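Local coordinates for protein dipeptide Epimerase (Enterococcus faecalis V583, PDB 3JW7) that belongs to the mandelate racemase/muconate lactonizing enzyme family of the enolase superfamily and binds a magnesium ion in its barrel domain, at residues 158-163 with 186-191; 135-140 with 170-175; 211-216 with 236-241. All coordinates share one frame; numbering follows the deposited sequence.

Contact 1. Residues 158-163 with 186-191. With MG (magnesium ion), chain L; TYR (tyrosine), chain J; ILE (isoleucine), chain I.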
loop_
_atom_site.group_PDB
_atom_site.type_symbol
_atom_site.label_atom_id
_atom_site.label_comp_id
_atom_site.label_asym_id
_atom_site.label_seq_id
_atom_site.Cartn_x
_atom_site.Cartn_y
_atom_site.Cartn_z
ATOM N N LEU A 158 -10.667 -0.287 11.668
ATOM C CA LEU A 158 -9.805 -1.451 11.805
ATOM C C LEU A 158 -9.904 -2.341 10.571
ATOM O O LEU A 158 -10.997 -2.609 10.078
ATOM C CB LEU A 158 -10.216 -2.261 13.037
ATOM C CG LEU A 158 -10.322 -1.490 14.352
ATOM C CD1 LEU A 158 -10.826 -2.428 15.441
ATOM C CD2 LEU A 158 -8.969 -0.893 14.724
ATOM N N LYS A 159 -8.756 -2.792 10.073
ATOM C CA LYS A 159 -8.718 -3.678 8.916
ATOM C C LYS A 159 -8.499 -5.080 9.477
ATOM O O LYS A 159 -7.437 -5.381 10.013
ATOM C CB LYS A 159 -7.571 -3.282 7.977
ATOM C CG LYS A 159 -7.382 -4.223 6.798
ATOM C CD LYS A 159 -6.494 -3.602 5.725
ATOM C CE LYS A 159 -6.023 -4.647 4.727
ATOM N NZ LYS A 159 -5.371 -4.047 3.523
ATOM N N ILE A 160 -9.518 -5.923 9.356
ATOM C CA ILE A 160 -9.481 -7.282 9.895
ATOM C C ILE A 160 -9.006 -8.346 8.915
ATOM O O ILE A 160 -9.631 -8.565 7.883
ATOM C CB ILE A 160 -10.885 -7.713 10.387
ATOM C CG1 ILE A 160 -11.434 -6.679 11.371
ATOM C CG2 ILE A 160 -10.813 -9.092 11.018
ATOM C CD1 ILE A 160 -12.855 -6.979 11.859
ATOM N N LYS A 161 -7.907 -9.016 9.252
ATOM C CA LYS A 161 -7.396 -10.081 8.400
ATOM C C LYS A 161 -8.117 -11.391 8.723
ATOM O O LYS A 161 -8.260 -11.769 9.889
ATOM C CB LYS A 161 -5.887 -10.267 8.603
ATOM C CG LYS A 161 -5.026 -9.121 8.075
ATOM C CD LYS A 161 -5.097 -9.032 6.550
ATOM C CE LYS A 161 -4.203 -7.910 6.021
ATOM N NZ LYS A 161 -4.235 -7.862 4.518
ATOM N N VAL A 162 -8.564 -12.080 7.681
ATOM C CA VAL A 162 -9.255 -13.352 7.835
ATOM C C VAL A 162 -8.784 -14.283 6.731
ATOM O O VAL A 162 -7.968 -13.887 5.900
ATOM C CB VAL A 162 -10.795 -13.177 7.716
ATOM C CG1 VAL A 162 -11.310 -12.305 8.841
ATOM C CG2 VAL A 162 -11.149 -12.554 6.375
ATOM N N GLY A 163 -9.271 -15.523 6.731
ATOM C CA GLY A 163 -8.885 -16.438 5.671
ATOM C C GLY A 163 -8.485 -17.869 5.979
ATOM O O GLY A 163 -7.871 -18.519 5.128
ATOM N N LEU A 186 -15.269 -1.336 10.311
ATOM C CA LEU A 186 -14.523 -2.572 10.132
ATOM C C LEU A 186 -14.495 -2.992 8.666
ATOM O O LEU A 186 -15.538 -3.178 8.042
ATOM C CB LEU A 186 -15.141 -3.703 10.962
ATOM C CG LEU A 186 -15.269 -3.507 12.478
ATOM C CD1 LEU A 186 -15.972 -4.720 13.084
ATOM C CD2 LEU A 186 -13.896 -3.312 13.103
ATOM N N ARG A 187 -13.294 -3.114 8.115
ATOM C CA ARG A 187 -13.142 -3.563 6.742
ATOM C C ARG A 187 -12.429 -4.907 6.861
ATOM O O ARG A 187 -11.591 -5.091 7.747
ATOM C CB ARG A 187 -12.334 -2.551 5.914
ATOM C CG ARG A 187 -10.994 -2.138 6.494
ATOM C CD ARG A 187 -10.344 -1.013 5.675
ATOM N NE ARG A 187 -11.204 0.164 5.545
ATOM C CZ ARG A 187 -10.762 1.421 5.511
ATOM N NH1 ARG A 187 -9.466 1.684 5.603
ATOM N NH2 ARG A 187 -11.620 2.423 5.382
ATOM N N LEU A 188 -12.797 -5.852 6.004
ATOM C CA LEU A 188 -12.216 -7.196 6.039
ATOM C C LEU A 188 -11.293 -7.432 4.861
ATOM O O LEU A 188 -11.467 -6.837 3.807
ATOM C CB LEU A 188 -13.317 -8.258 5.986
ATOM C CG LEU A 188 -14.527 -8.101 6.911
ATOM C CD1 LEU A 188 -15.431 -9.314 6.729
ATOM C CD2 LEU A 188 -14.079 -7.980 8.368
ATOM N N ASP A 189 -10.326 -8.324 5.045
ATOM C CA ASP A 189 -9.387 -8.660 3.981
ATOM C C ASP A 189 -9.100 -10.150 4.080
ATOM O O ASP A 189 -8.470 -10.603 5.033
ATOM C CB ASP A 189 -8.091 -7.868 4.144
ATOM C CG ASP A 189 -7.165 -8.013 2.949
ATOM O OD1 ASP A 189 -7.340 -8.975 2.169
ATOM O OD2 ASP A 189 -6.256 -7.168 2.804
ATOM N N ALA A 190 -9.558 -10.905 3.085
ATOM C CA ALA A 190 -9.386 -12.352 3.056
ATOM C C ALA A 190 -8.138 -12.809 2.315
ATOM O O ALA A 190 -7.813 -13.992 2.321
ATOM C CB ALA A 190 -10.616 -13.000 2.430
ATOM N N ASN A 191 -7.444 -11.868 1.683
ATOM C CA ASN A 191 -6.233 -12.174 0.923
ATOM C C ASN A 191 -6.347 -13.425 0.045
ATOM O O ASN A 191 -5.529 -14.352 0.141
ATOM C CB ASN A 191 -5.016 -12.279 1.856
ATOM C CG ASN A 191 -4.499 -10.914 2.302
ATOM O OD1 ASN A 191 -4.578 -10.558 3.479
ATOM N ND2 ASN A 191 -3.975 -10.137 1.354
HETATM MG MG MG L . -5.286 -6.407 0.840
HETATM N N TYR J . -0.747 -5.278 3.287
HETATM C CA TYR J . -1.168 -6.304 2.341
HETATM C C TYR J . -2.645 -6.177 1.967
HETATM O O TYR J . -3.131 -5.027 1.880
HETATM C CB TYR J . -0.886 -7.695 2.920
HETATM C CG TYR J . 0.582 -7.996 3.174
HETATM C CD1 TYR J . 0.981 -8.654 4.335
HETATM C CD2 TYR J . 1.565 -7.671 2.236
HETATM C CE1 TYR J . 2.316 -8.985 4.564
HETATM C CE2 TYR J . 2.915 -8.004 2.455
HETATM C CZ TYR J . 3.276 -8.664 3.624
HETATM O OH TYR J . 4.587 -9.025 3.858
HETATM O OXT TYR J . -3.288 -7.226 1.746
HETATM N N ILE I . -1.826 -3.271 6.108
HETATM C CA ILE I . -0.768 -3.957 5.311
HETATM C C ILE I . -1.357 -5.069 4.453
HETATM O O ILE I . -2.335 -5.714 4.840
HETATM C CB ILE I . 0.320 -4.592 6.215
HETATM C CG1 ILE I . -0.343 -5.467 7.276
HETATM C CG2 ILE I . 1.204 -3.504 6.816
HETATM C CD1 ILE I . 0.613 -6.408 8.007
HETATM O O HOH W 1 -5.533 -12.436 5.279
HETATM O O HOH W 2 -6.336 -8.315 -0.233
#

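Contact 2. Residues 135-140 with 170-175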
loop_
_atom_site.group_PDB
_atom_site.type_symbol
_atom_site.label_atom_id
_atom_site.label_comp_id
_atom_site.label_asym_id
_atom_site.label_seq_id
_atom_site.Cartn_x
_atom_site.Cartn_y
_atom_site.Cartn_z
ATOM N N LEU A 135 -5.207 -5.852 11.880
ATOM C CA LEU A 135 -5.193 -6.872 12.919
ATOM C C LEU A 135 -4.887 -8.184 12.212
ATOM O O LEU A 135 -5.685 -8.656 11.398
ATOM C CB LEU A 135 -6.559 -6.978 13.604
ATOM C CG LEU A 135 -7.093 -5.732 14.321
ATOM C CD1 LEU A 135 -8.456 -6.037 14.925
ATOM C CD2 LEU A 135 -6.118 -5.298 15.400
ATOM N N GLY A 136 -3.727 -8.761 12.509
ATOM C CA GLY A 136 -3.351 -10.019 11.890
ATOM C C GLY A 136 -4.218 -11.182 12.345
ATOM O O GLY A 136 -4.866 -11.124 13.395
ATOM N N ILE A 137 -4.226 -12.247 11.553
ATOM C CA ILE A 137 -5.017 -13.429 11.870
ATOM C C ILE A 137 -4.615 -14.041 13.210
ATOM O O ILE A 137 -3.428 -14.207 13.501
ATOM C CB ILE A 137 -4.860 -14.515 10.778
ATOM C CG1 ILE A 137 -5.386 -13.980 9.439
ATOM C CG2 ILE A 137 -5.607 -15.787 11.186
ATOM C CD1 ILE A 137 -5.286 -14.971 8.277
ATOM N N ASP A 138 -5.614 -14.370 14.022
ATOM C CA ASP A 138 -5.376 -14.994 15.320
ATOM C C ASP A 138 -6.723 -15.465 15.856
ATOM O O ASP A 138 -7.744 -15.342 15.179
ATOM C CB ASP A 138 -4.752 -13.993 16.295
ATOM C CG ASP A 138 -3.899 -14.665 17.359
ATOM O OD1 ASP A 138 -4.284 -15.751 17.843
ATOM O OD2 ASP A 138 -2.847 -14.095 17.719
ATOM N N GLU A 139 -6.733 -16.009 17.067
ATOM C CA GLU A 139 -7.983 -16.478 17.654
ATOM C C GLU A 139 -8.926 -15.300 17.873
ATOM O O GLU A 139 -8.489 -14.187 18.154
ATOM C CB GLU A 139 -7.703 -17.195 18.979
ATOM C CG GLU A 139 -6.797 -18.406 18.815
ATOM C CD GLU A 139 -7.392 -19.462 17.898
ATOM O OE1 GLU A 139 -6.616 -20.206 17.259
ATOM O OE2 GLU A 139 -8.636 -19.559 17.822
ATOM N N PRO A 140 -10.239 -15.530 17.737
ATOM C CA PRO A 140 -11.246 -14.483 17.920
ATOM C C PRO A 140 -11.051 -13.579 19.134
ATOM O O PRO A 140 -10.988 -12.355 19.000
ATOM C CB PRO A 140 -12.544 -15.277 17.983
ATOM C CG PRO A 140 -12.290 -16.356 16.998
ATOM C CD PRO A 140 -10.883 -16.800 17.350
ATOM N N ILE A 170 -15.731 -15.873 10.319
ATOM C CA ILE A 170 -16.957 -15.215 10.742
ATOM C C ILE A 170 -16.862 -14.991 12.251
ATOM O O ILE A 170 -17.192 -13.918 12.755
ATOM C CB ILE A 170 -18.192 -16.090 10.410
ATOM C CG1 ILE A 170 -18.391 -16.139 8.891
ATOM C CG2 ILE A 170 -19.437 -15.542 11.098
ATOM C CD1 ILE A 170 -19.456 -17.106 8.439
ATOM N N ALA A 171 -16.384 -16.001 12.969
ATOM C CA ALA A 171 -16.255 -15.909 14.424
ATOM C C ALA A 171 -15.340 -14.763 14.840
ATOM O O ALA A 171 -15.576 -14.097 15.855
ATOM C CB ALA A 171 -15.731 -17.227 14.987
ATOM N N ARG A 172 -14.293 -14.541 14.054
ATOM C CA ARG A 172 -13.335 -13.475 14.328
ATOM C C ARG A 172 -14.001 -12.111 14.232
ATOM O O ARG A 172 -13.839 -11.258 15.107
ATOM C CB ARG A 172 -12.171 -13.546 13.332
ATOM C CG ARG A 172 -11.265 -14.756 13.517
ATOM C CD ARG A 172 -10.189 -14.854 12.437
ATOM N NE ARG A 172 -9.189 -15.860 12.792
ATOM C CZ ARG A 172 -9.052 -17.039 12.193
ATOM N NH1 ARG A 172 -9.844 -17.380 11.185
ATOM N NH2 ARG A 172 -8.141 -17.900 12.633
ATOM N N VAL A 173 -14.755 -11.916 13.158
ATOM C CA VAL A 173 -15.443 -10.660 12.921
ATOM C C VAL A 173 -16.496 -10.366 13.990
ATOM O O VAL A 173 -16.598 -9.240 14.480
ATOM C CB VAL A 173 -16.106 -10.672 11.523
ATOM C CG1 VAL A 173 -16.848 -9.371 11.279
ATOM C CG2 VAL A 173 -15.036 -10.892 10.451
ATOM N N LYS A 174 -17.274 -11.378 14.353
ATOM C CA LYS A 174 -18.316 -11.202 15.362
ATOM C C LYS A 174 -17.728 -10.827 16.719
ATOM O O LYS A 174 -18.265 -9.971 17.426
ATOM C CB LYS A 174 -19.144 -12.481 15.493
ATOM C CG LYS A 174 -19.978 -12.801 14.262
ATOM C CD LYS A 174 -20.909 -13.982 14.505
ATOM C CE LYS A 174 -21.830 -14.208 13.311
ATOM N NZ LYS A 174 -22.763 -15.349 13.520
ATOM N N ALA A 175 -16.625 -11.474 17.081
ATOM C CA ALA A 175 -15.971 -11.198 18.357
ATOM C C ALA A 175 -15.445 -9.769 18.385
ATOM O O ALA A 175 -15.591 -9.059 19.383
ATOM C CB ALA A 175 -14.831 -12.181 18.584
HETATM O O HOH W 3 -5.929 -18.304 14.572
#

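Contact 3. Residues 211-216 with 236-241. With MG (magnesium ion), chain L; TYR (tyrosine), chain J.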
loop_
_atom_site.group_PDB
_atom_site.type_symbol
_atom_site.label_atom_id
_atom_site.label_comp_id
_atom_site.label_asym_id
_atom_site.label_seq_id
_atom_site.Cartn_x
_atom_site.Cartn_y
_atom_site.Cartn_z
ATOM N N ILE A 211 -20.320 -4.424 7.964
ATOM C CA ILE A 211 -18.991 -4.502 7.360
ATOM C C ILE A 211 -18.833 -3.380 6.336
ATOM O O ILE A 211 -19.666 -3.232 5.447
ATOM C CB ILE A 211 -18.796 -5.857 6.648
ATOM C CG1 ILE A 211 -19.045 -6.996 7.637
ATOM C CG2 ILE A 211 -17.387 -5.950 6.062
ATOM C CD1 ILE A 211 -18.096 -6.994 8.815
ATOM N N GLU A 212 -17.767 -2.594 6.449
ATOM C CA GLU A 212 -17.562 -1.497 5.506
ATOM C C GLU A 212 -17.277 -1.999 4.093
ATOM O O GLU A 212 -17.873 -1.534 3.118
ATOM C CB GLU A 212 -16.415 -0.596 5.958
ATOM C CG GLU A 212 -16.054 0.457 4.918
ATOM C CD GLU A 212 -14.718 1.115 5.177
ATOM O OE1 GLU A 212 -13.794 0.420 5.644
ATOM O OE2 GLU A 212 -14.588 2.322 4.894
ATOM N N LEU A 213 -16.362 -2.953 3.985
ATOM C CA LEU A 213 -15.999 -3.503 2.692
ATOM C C LEU A 213 -15.209 -4.775 2.918
ATOM O O LEU A 213 -14.802 -5.067 4.043
ATOM C CB LEU A 213 -15.142 -2.490 1.911
ATOM C CG LEU A 213 -13.775 -2.081 2.490
ATOM C CD1 LEU A 213 -12.722 -3.154 2.205
ATOM C CD2 LEU A 213 -13.342 -0.759 1.862
ATOM N N VAL A 214 -15.019 -5.533 1.845
ATOM C CA VAL A 214 -14.242 -6.756 1.893
ATOM C C VAL A 214 -13.214 -6.699 0.774
ATOM O O VAL A 214 -13.554 -6.475 -0.390
ATOM C CB VAL A 214 -15.115 -8.011 1.698
ATOM C CG1 VAL A 214 -14.242 -9.256 1.766
ATOM C CG2 VAL A 214 -16.208 -8.061 2.776
ATOM N N GLU A 215 -11.955 -6.902 1.147
ATOM C CA GLU A 215 -10.841 -6.883 0.211
ATOM C C GLU A 215 -10.504 -8.269 -0.333
ATOM O O GLU A 215 -10.475 -9.245 0.423
ATOM C CB GLU A 215 -9.594 -6.347 0.910
ATOM C CG GLU A 215 -9.163 -4.969 0.498
ATOM C CD GLU A 215 -7.878 -4.549 1.187
ATOM O OE1 GLU A 215 -7.938 -4.116 2.353
ATOM O OE2 GLU A 215 -6.806 -4.666 0.561
ATOM N N GLN A 216 -10.247 -8.323 -1.640
ATOM C CA GLN A 216 -9.843 -9.528 -2.365
ATOM C C GLN A 216 -10.270 -10.851 -1.728
ATOM O O GLN A 216 -9.439 -11.606 -1.229
ATOM C CB GLN A 216 -8.319 -9.519 -2.518
ATOM C CG GLN A 216 -7.764 -10.469 -3.564
ATOM C CD GLN A 216 -8.107 -10.038 -4.976
ATOM O OE1 GLN A 216 -8.021 -8.855 -5.318
ATOM N NE2 GLN A 216 -8.490 -10.995 -5.807
ATOM N N THR A 236 -19.475 -3.524 -0.190
ATOM C CA THR A 236 -18.445 -3.033 -1.100
ATOM C C THR A 236 -17.306 -4.045 -1.220
ATOM O O THR A 236 -16.796 -4.524 -0.214
ATOM C CB THR A 236 -17.893 -1.699 -0.586
ATOM O OG1 THR A 236 -18.957 -0.737 -0.555
ATOM C CG2 THR A 236 -16.773 -1.195 -1.481
ATOM N N ILE A 237 -16.931 -4.376 -2.454
ATOM C CA ILE A 237 -15.844 -5.323 -2.714
ATOM C C ILE A 237 -14.644 -4.567 -3.295
ATOM O O ILE A 237 -14.787 -3.788 -4.239
ATOM C CB ILE A 237 -16.289 -6.431 -3.708
ATOM C CG1 ILE A 237 -17.471 -7.211 -3.121
ATOM C CG2 ILE A 237 -15.135 -7.391 -3.991
ATOM C CD1 ILE A 237 -17.206 -7.771 -1.727
ATOM N N MET A 238 -13.467 -4.797 -2.719
ATOM C CA MET A 238 -12.247 -4.131 -3.164
ATOM C C MET A 238 -11.255 -5.107 -3.772
ATOM O O MET A 238 -11.052 -6.209 -3.256
ATOM C CB MET A 238 -11.568 -3.417 -1.988
ATOM C CG MET A 238 -10.312 -2.625 -2.372
ATOM S SD MET A 238 -9.474 -1.906 -0.954
ATOM C CE MET A 238 -10.620 -0.622 -0.488
ATOM N N ALA A 239 -10.646 -4.707 -4.880
ATOM C CA ALA A 239 -9.648 -5.553 -5.509
ATOM C C ALA A 239 -8.297 -5.123 -4.972
ATOM O O ALA A 239 -8.061 -3.934 -4.766
ATOM C CB ALA A 239 -9.678 -5.383 -7.025
ATOM N N ASP A 240 -7.423 -6.091 -4.723
ATOM C CA ASP A 240 -6.076 -5.784 -4.275
ATOM C C ASP A 240 -5.108 -6.558 -5.154
ATOM O O ASP A 240 -4.617 -6.024 -6.145
ATOM C CB ASP A 240 -5.861 -6.155 -2.806
ATOM C CG ASP A 240 -4.450 -5.845 -2.334
ATOM O OD1 ASP A 240 -3.668 -5.255 -3.117
ATOM O OD2 ASP A 240 -4.118 -6.188 -1.179
ATOM N N GLU A 241 -4.854 -7.820 -4.818
ATOM C CA GLU A 241 -3.919 -8.618 -5.605
ATOM C C GLU A 241 -4.332 -8.768 -7.068
ATOM O O GLU A 241 -3.490 -9.055 -7.917
ATOM C CB GLU A 241 -3.718 -10.001 -4.968
ATOM C CG GLU A 241 -3.032 -9.951 -3.617
ATOM C CD GLU A 241 -4.003 -10.044 -2.459
ATOM O OE1 GLU A 241 -5.028 -9.327 -2.479
ATOM O OE2 GLU A 241 -3.735 -10.834 -1.531
HETATM MG MG MG L . -5.286 -6.407 0.840
HETATM N N TYR J . -0.747 -5.278 3.287
HETATM C CA TYR J . -1.168 -6.304 2.341
HETATM C C TYR J . -2.645 -6.177 1.967
HETATM O O TYR J . -3.131 -5.027 1.880
HETATM C CB TYR J . -0.886 -7.695 2.920
HETATM C CG TYR J . 0.582 -7.996 3.174
HETATM C CD1 TYR J . 0.981 -8.654 4.335
HETATM C CD2 TYR J . 1.565 -7.671 2.236
HETATM C CE1 TYR J . 2.316 -8.985 4.564
HETATM C CE2 TYR J . 2.915 -8.004 2.455
HETATM C CZ TYR J . 3.276 -8.664 3.624
HETATM O OH TYR J . 4.587 -9.025 3.858
HETATM O OXT TYR J . -3.288 -7.226 1.746
HETATM O O HOH W 4 -20.428 -2.174 2.367
HETATM O O HOH W 5 -18.764 1.016 2.462
HETATM O O HOH W 2 -6.336 -8.315 -0.233
#

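Contact 1. Residues 158-163 with 186-191
Lys161 and Asp189 meet at the magnesium site of the enolase-type barrel, where the parallel neighbours 157-161 and 185-189 of a beta-alpha-beta unit end. Asp189 OD2 binds the magnesium ion at 2.3 Å. Lys161 NZ forms a salt bridge to the same oxygen, 2.7 Å from Asp189 OD2, and comes from above the carboxylate plane. It also donates to Asn191 OD1 over 2.9 Å, in the carbonyl plane and on a lone pair, and to the carbonyl O of the bound isoleucine. The bend at chi2 (-67°) brings the Lys161 amine back over Asp189.

Lys159 runs extended on the same face of the sheet. Its NZ donates to O of the bound tyrosine and forms salt bridges with Glu215 and Asp318. OXT of this tyrosine is held by both the metal and Asn191 ND2, which donates to it.

Asp189 is positioned through its other oxygen as well. OD1 accepts from Asn191 N, which makes an Asx turn, and from a water of the metal's own first shell. In the second shell the backbone ladder sets the register, with Ile160 N to Arg187 O at 2.8 Å and Asp189 N to Ile160 O at 2.9 Å.

Leu158, Ile160, Leu186 and Leu188 fill the other face, against helices 140-152 and 166-180. Ile160 and Leu188 lie side by side there, with Ile160 CB 3.8 Å from Leu188 CD2. Past the strand ends, Val162 CG2 rests 4.0 Å from Ala190 CB.

Contact 2. Residues 135-140 with 170-175
Pro140 packs on helix 166-180 beside Arg172, at the start of helix 140-152. This is the tight part of the contact. Pro140 CG lies 4.0 Å from Arg172 CG, and the same ring carbon approaches Ala171 CB. On the next turn of the helix Pro140 CB touches Ala175 CB at 3.9 Å. The proline thus covers a small patch made by two alanines and CG of the arginine. The loop that holds it follows barrel strand 128-135, and Glu139 is at the N-cap position just before Pro140.

The polar part begins where Arg172 leaves this patch. Its chain is extended from CG to NE and carries the guanidinium across to the loop. Arg172 NE donates to Asp138 O over 2.8 Å, with an N-H...O angle of 166°. The oxygen lies near the guanidinium plane, 7° out of it. Ile137 CG2 sits over one face of the group, 3.6 Å from Arg172 NH2 and offset toward the rim. Arg172 NH1 turns to Asp169 and Thr164 on its own side of the contact.

The looser side holds water. A water at the guanidinium edge accepts from Arg172 NH2 and makes a weak bond to Glu139 OE1. The two charged groups do not touch: Glu139 OE1 is 5.4 Å from Arg172 NH2. Asp138 turns its carboxylate to its own loop: OD1 accepts from Glu139 N. The arginine therefore bonds to the loop directly through a backbone carbonyl. Glu139 is linked to it weakly through water, and any direct attraction from the acidic side chains of the loop is probably long-range.

Contact 3. Residues 211-216 with 236-241
Glu215 and Met238 lie side by side on parallel neighbours 211-215 and 236-239, two barrel strands joined through helix 223-232 in a beta-alpha-beta unit. From CB of Glu215 the chain runs out extended beyond CG. Glu215 CG packs against Met238 SD at 3.4 Å and is also close to Met238 CB. CD remains near the same sulfur. At the tip OE2 binds the magnesium ion at 2.3 Å and accepts from Asn262, while OE1 forms a salt bridge with Lys159.

Asp240 supplies a second carboxylate to the ion through OD2, also at 2.3 Å. The two carboxylate planes are turned 43° apart. Glu215 OE2 and Asp240 OD2 approach to 3.5 Å, and the shared cation probably offsets their repulsion. Asp240 OD1 has Lys264 and Lys267 as partners.

The strands are held by Val214 N to Thr236 O, Met238 N to Val214 O and Gln216 N to Met238 O. Leu213 CD2 meets Met238 CE at 3.6 Å on the face that carries Glu215. Val214 CB meets Ile237 CD1 on the other face, where Ile237 packs on helix 223-232. At the opposite end from the metal, a water joins Glu212 O to Thr236 N.

Beyond the strands Gln216 reaches across by its side chain. CG stands anti to the backbone N (chi1 -164°), and the bend at chi2 turns the amide toward Asp240. Its NE2 donates to Ser242 OG and Val218 O. Asp240 N donates to Gln216 OE1 over 2.9 Å, nearly straight at 171° and in the carbonyl plane.

In the fold
Contacts 1 and 3 are buried and belong to one barrel sheet, where strands 185-189 and 211-215 are neighbours. Their strand ends share the magnesium ion, the bound tyrosine and a water. The salt bridge Arg187 to Glu212 also joins them, nearer the other end of the strands. Contact 2 lies at the surface, on the helical layer. It uses helix 166-180, which connects the two strands of contact 1, and Val173 of that helix packs on Leu188. Leu135 pairs through its backbone with Lys159 and Lys161. Charged groups gather round a metal in contacts 1 and 3. In contact 2 one arginine meets a carbonyl and water beside a small apolar patch.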